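Local structure of core protein VP7 (Bluetongue virus, 1BVP) at residues 10-15 with 313-318; 271-274 with 278-281. The protein forms trimeric capsomers that assemble on a VP3 scaffold as part of the inner capsid of the virus. All blocks are in the same frame, centred on the assembly; numbering follows the deposited sequence.

How the contacts relate
Contact 1 joins the N-terminal helix 2-15 to helix 304-323, across 297 intervening residues that include the strands of both beta sheets. Contact 2 falls within that interval and is local: the loop after helix 263-271 folds back on helix 276-286. The centres are about 15 Å apart, on the same side of the chain's centre. Helix 304-323 connects them, since Leu313 CD2 packs on Trp278 CH2 at 3.5 Å and Ala317 CB on Arg274 CZ at 3.5 Å. Both sites therefore belong to one helical bundle built from N- and C-terminal parts of the chain, and both also touch the second subunit of the trimer.

Contact 1 of 2, residues 10-15 with 313-318; sequences TVMRAC and LSTLAD
Thr315 presents its methyl group to segment 10-15, the end of helix 2-15, and the apolar contacts centre on it. CG2 lies 3.8 Å from Met12 CB and 3.9 Å from Arg13 CG, so one methyl meets the start of two neighbouring side chains. Its position follows from chi1 of -56°, which sets CG2 anti to the backbone N and leaves OG1 to bond to Leu311 O within its own helix. Arg13 crosses Thr315 at about a right angle and touches with its aliphatic part. Beside this pair, Met12 SD reaches Leu316 CD1 at 4.3 Å; Phe62 of helix 55-73 packs on Leu316 as well.

No hydrogen bond spans the two segments. Arg13 NE and Asp318 OD2 stand 7.0 Å apart, too far to pair directly, and the charge of Asp318 is met by a salt bridge to Arg111 of the second subunit. That subunit also supplies Asn107, whose ND2 bonds to Arg13 O.

The axes approach to 9.2 Å, with N-to-C directions 23° apart. This spacing and angle, bridged by a methyl, methylenes and a thioether, fit neighbouring helices in the helical domain of VP7, in which helix 2-15 packs against helix 304-323.

Contact 2 of 2, residues 271-274 with 278-281; sequences YSFR and WHGL
Arg274 lays its aliphatic chain along Trp278, the two side chains running side by side and pointing the same way. This is close-packed. CD sits over one face of the indole, 3.7 Å from the centroid of the five-membered ring and 17° off its normal, a CH-pi contact; CB rests 3.7 Å from Trp278 CB. At the edge of the indole, in its plane, lie the carbonyl oxygens of Ser272 and Phe273. The Phe273–His279 pair is equally tight: the centroids are 5.4 Å apart and the planes meet obliquely at 53°, with Phe273 CD1 3.7 Å from His279 CG.

The looser part is the guanidinium end of Arg274. The extended course from CG to NE carries it outward, above the ring, with CZ 5.2 Å from the same indole centroid, at most a weak cation-pi attraction. NE instead bonds to Thr321 OG1. Even this flank is not a solvent side: all five touching residues are buried, and Tyr348 adjoins the rings of Phe273 and His279.

Arg282 NH2 bonds to both Ser272 O and His279 ND1, tying the loop to the helix. Because ND1 accepts from a cation here, protonation of His279 is probably disfavoured, and apolar contact and polar bonds together fix the loop's return onto the helix.

Contact 1 of 2, residues 10-15 with 313-318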
# COMPACT_ATOMS: atom_id res chain seq x y z
N THR A 10 7.03 19.38 14.70
CA THR A 10 8.29 19.24 15.43
C THR A 10 8.05 19.17 16.93
O THR A 10 8.56 18.26 17.61
CB THR A 10 9.20 20.40 15.19
OG1 THR A 10 9.59 20.41 13.82
CG2 THR A 10 10.44 20.27 16.05
N VAL A 11 7.26 20.10 17.45
CA VAL A 11 6.96 20.13 18.88
C VAL A 11 6.20 18.92 19.36
O VAL A 11 6.50 18.38 20.45
CB VAL A 11 6.18 21.37 19.25
CG1 VAL A 11 5.81 21.33 20.69
CG2 VAL A 11 6.98 22.62 18.89
N MET A 12 5.19 18.51 18.59
CA MET A 12 4.38 17.34 18.98
C MET A 12 5.21 16.07 18.96
O MET A 12 5.08 15.26 19.88
CB MET A 12 3.17 17.16 18.10
CG MET A 12 2.21 18.32 18.09
SD MET A 12 0.66 17.78 17.29
CE MET A 12 1.01 18.05 15.60
N ARG A 13 6.07 15.89 17.95
CA ARG A 13 6.87 14.67 17.93
C ARG A 13 7.87 14.64 19.11
O ARG A 13 8.19 13.57 19.63
CB ARG A 13 7.58 14.47 16.58
CG ARG A 13 6.66 14.44 15.38
CD ARG A 13 7.39 14.19 14.02
NE ARG A 13 7.63 12.77 13.78
CZ ARG A 13 8.83 12.20 13.59
NH1 ARG A 13 9.95 12.94 13.58
NH2 ARG A 13 8.93 10.87 13.44
N ALA A 14 8.31 15.82 19.55
CA ALA A 14 9.24 15.94 20.68
C ALA A 14 8.50 15.54 21.96
O ALA A 14 9.05 14.84 22.82
CB ALA A 14 9.72 17.38 20.79
N CYS A 15 7.26 16.00 22.10
CA CYS A 15 6.52 15.64 23.30
C CYS A 15 6.27 14.14 23.38
O CYS A 15 6.16 13.59 24.48
CB CYS A 15 5.19 16.37 23.35
SG CYS A 15 5.29 18.13 23.51
N LEU A 313 -3.36 15.35 12.90
CA LEU A 313 -4.18 14.60 13.86
C LEU A 313 -3.56 13.25 14.21
O LEU A 313 -3.66 12.81 15.34
CB LEU A 313 -5.56 14.37 13.31
CG LEU A 313 -6.73 14.94 14.07
CD1 LEU A 313 -7.96 14.33 13.44
CD2 LEU A 313 -6.68 14.61 15.56
N SER A 314 -2.92 12.59 13.25
CA SER A 314 -2.28 11.30 13.48
C SER A 314 -1.16 11.45 14.51
O SER A 314 -1.04 10.65 15.45
CB SER A 314 -1.72 10.75 12.18
OG SER A 314 -1.27 9.43 12.40
N THR A 315 -0.35 12.49 14.34
CA THR A 315 0.71 12.78 15.29
C THR A 315 0.09 13.09 16.66
O THR A 315 0.53 12.55 17.69
CB THR A 315 1.55 13.96 14.81
OG1 THR A 315 2.04 13.67 13.51
CG2 THR A 315 2.75 14.19 15.73
N LEU A 316 -0.95 13.93 16.70
CA LEU A 316 -1.59 14.23 17.98
C LEU A 316 -2.09 12.95 18.66
O LEU A 316 -2.05 12.85 19.90
CB LEU A 316 -2.73 15.22 17.82
CG LEU A 316 -3.44 15.70 19.09
CD1 LEU A 316 -2.50 16.60 19.88
CD2 LEU A 316 -4.69 16.51 18.71
N ALA A 317 -2.49 11.96 17.87
CA ALA A 317 -2.97 10.69 18.45
C ALA A 317 -1.81 10.00 19.12
O ALA A 317 -1.98 9.38 20.18
CB ALA A 317 -3.55 9.81 17.41
N ASP A 318 -0.64 10.07 18.51
CA ASP A 318 0.53 9.45 19.12
C ASP A 318 0.88 10.16 20.43
O ASP A 318 1.19 9.51 21.42
CB ASP A 318 1.72 9.51 18.21
CG ASP A 318 1.57 8.63 17.00
OD1 ASP A 318 0.89 7.58 17.08
OD2 ASP A 318 2.21 8.98 15.99

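Contact 2 of 2, residues 271-274 with 278-281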
# COMPACT_ATOMS: atom_id res chain seq x y z
N TYR A 271 -8.54 7.42 12.83
CA TYR A 271 -9.87 6.87 13.08
C TYR A 271 -9.96 5.75 14.09
O TYR A 271 -11.04 5.26 14.36
CB TYR A 271 -10.56 6.51 11.77
CG TYR A 271 -10.93 7.71 10.92
CD1 TYR A 271 -12.03 8.49 11.23
CD2 TYR A 271 -10.14 8.10 9.83
CE1 TYR A 271 -12.36 9.65 10.48
CE2 TYR A 271 -10.46 9.25 9.07
CZ TYR A 271 -11.57 10.01 9.41
OH TYR A 271 -11.90 11.13 8.67
N SER A 272 -8.84 5.35 14.66
CA SER A 272 -8.88 4.33 15.70
C SER A 272 -9.59 4.91 16.90
O SER A 272 -9.60 6.14 17.15
CB SER A 272 -7.50 3.87 16.10
OG SER A 272 -6.97 3.14 15.03
N PHE A 273 -10.15 4.00 17.67
CA PHE A 273 -10.94 4.36 18.82
C PHE A 273 -10.15 4.94 19.99
O PHE A 273 -10.43 6.07 20.42
CB PHE A 273 -11.73 3.12 19.25
CG PHE A 273 -12.59 3.34 20.46
CD1 PHE A 273 -13.62 4.31 20.44
CD2 PHE A 273 -12.39 2.59 21.62
CE1 PHE A 273 -14.44 4.53 21.56
CE2 PHE A 273 -13.19 2.79 22.76
CZ PHE A 273 -14.23 3.77 22.72
N ARG A 274 -9.18 4.15 20.49
CA ARG A 274 -8.33 4.48 21.66
C ARG A 274 -9.19 4.41 22.93
O ARG A 274 -9.11 3.44 23.71
CB ARG A 274 -7.65 5.85 21.48
CG ARG A 274 -6.39 5.67 20.67
CD ARG A 274 -5.79 6.95 20.22
NE ARG A 274 -4.39 6.75 19.88
CZ ARG A 274 -3.94 6.51 18.66
NH1 ARG A 274 -4.81 6.46 17.65
NH2 ARG A 274 -2.65 6.22 18.46
N TRP A 278 -10.65 10.18 23.19
CA TRP A 278 -10.02 10.39 21.91
C TRP A 278 -11.08 10.36 20.82
O TRP A 278 -11.09 11.18 19.88
CB TRP A 278 -8.99 9.31 21.66
CG TRP A 278 -8.51 9.39 20.27
CD1 TRP A 278 -8.81 8.54 19.24
CD2 TRP A 278 -7.74 10.44 19.72
NE1 TRP A 278 -8.29 9.02 18.07
CE2 TRP A 278 -7.63 10.19 18.33
CE3 TRP A 278 -7.15 11.59 20.26
CZ2 TRP A 278 -6.94 11.05 17.47
CZ3 TRP A 278 -6.46 12.45 19.41
CH2 TRP A 278 -6.36 12.17 18.02
N HIS A 279 -11.95 9.38 20.93
CA HIS A 279 -13.02 9.22 19.99
C HIS A 279 -13.87 10.51 19.93
O HIS A 279 -14.12 11.08 18.85
CB HIS A 279 -13.82 7.99 20.39
CG HIS A 279 -14.85 7.61 19.37
ND1 HIS A 279 -14.52 7.28 18.08
CD2 HIS A 279 -16.20 7.63 19.43
CE1 HIS A 279 -15.63 7.13 17.38
NE2 HIS A 279 -16.66 7.33 18.18
N GLY A 280 -14.23 11.04 21.10
CA GLY A 280 -15.00 12.28 21.15
C GLY A 280 -14.25 13.49 20.60
O GLY A 280 -14.80 14.29 19.82
N LEU A 281 -12.98 13.62 20.99
CA LEU A 281 -12.12 14.72 20.57
C LEU A 281 -11.89 14.69 19.06
O LEU A 281 -12.02 15.73 18.38
CB LEU A 281 -10.77 14.57 21.27
CG LEU A 281 -9.82 15.70 21.71
CD1 LEU A 281 -8.42 15.30 21.31
CD2 LEU A 281 -10.16 17.04 21.13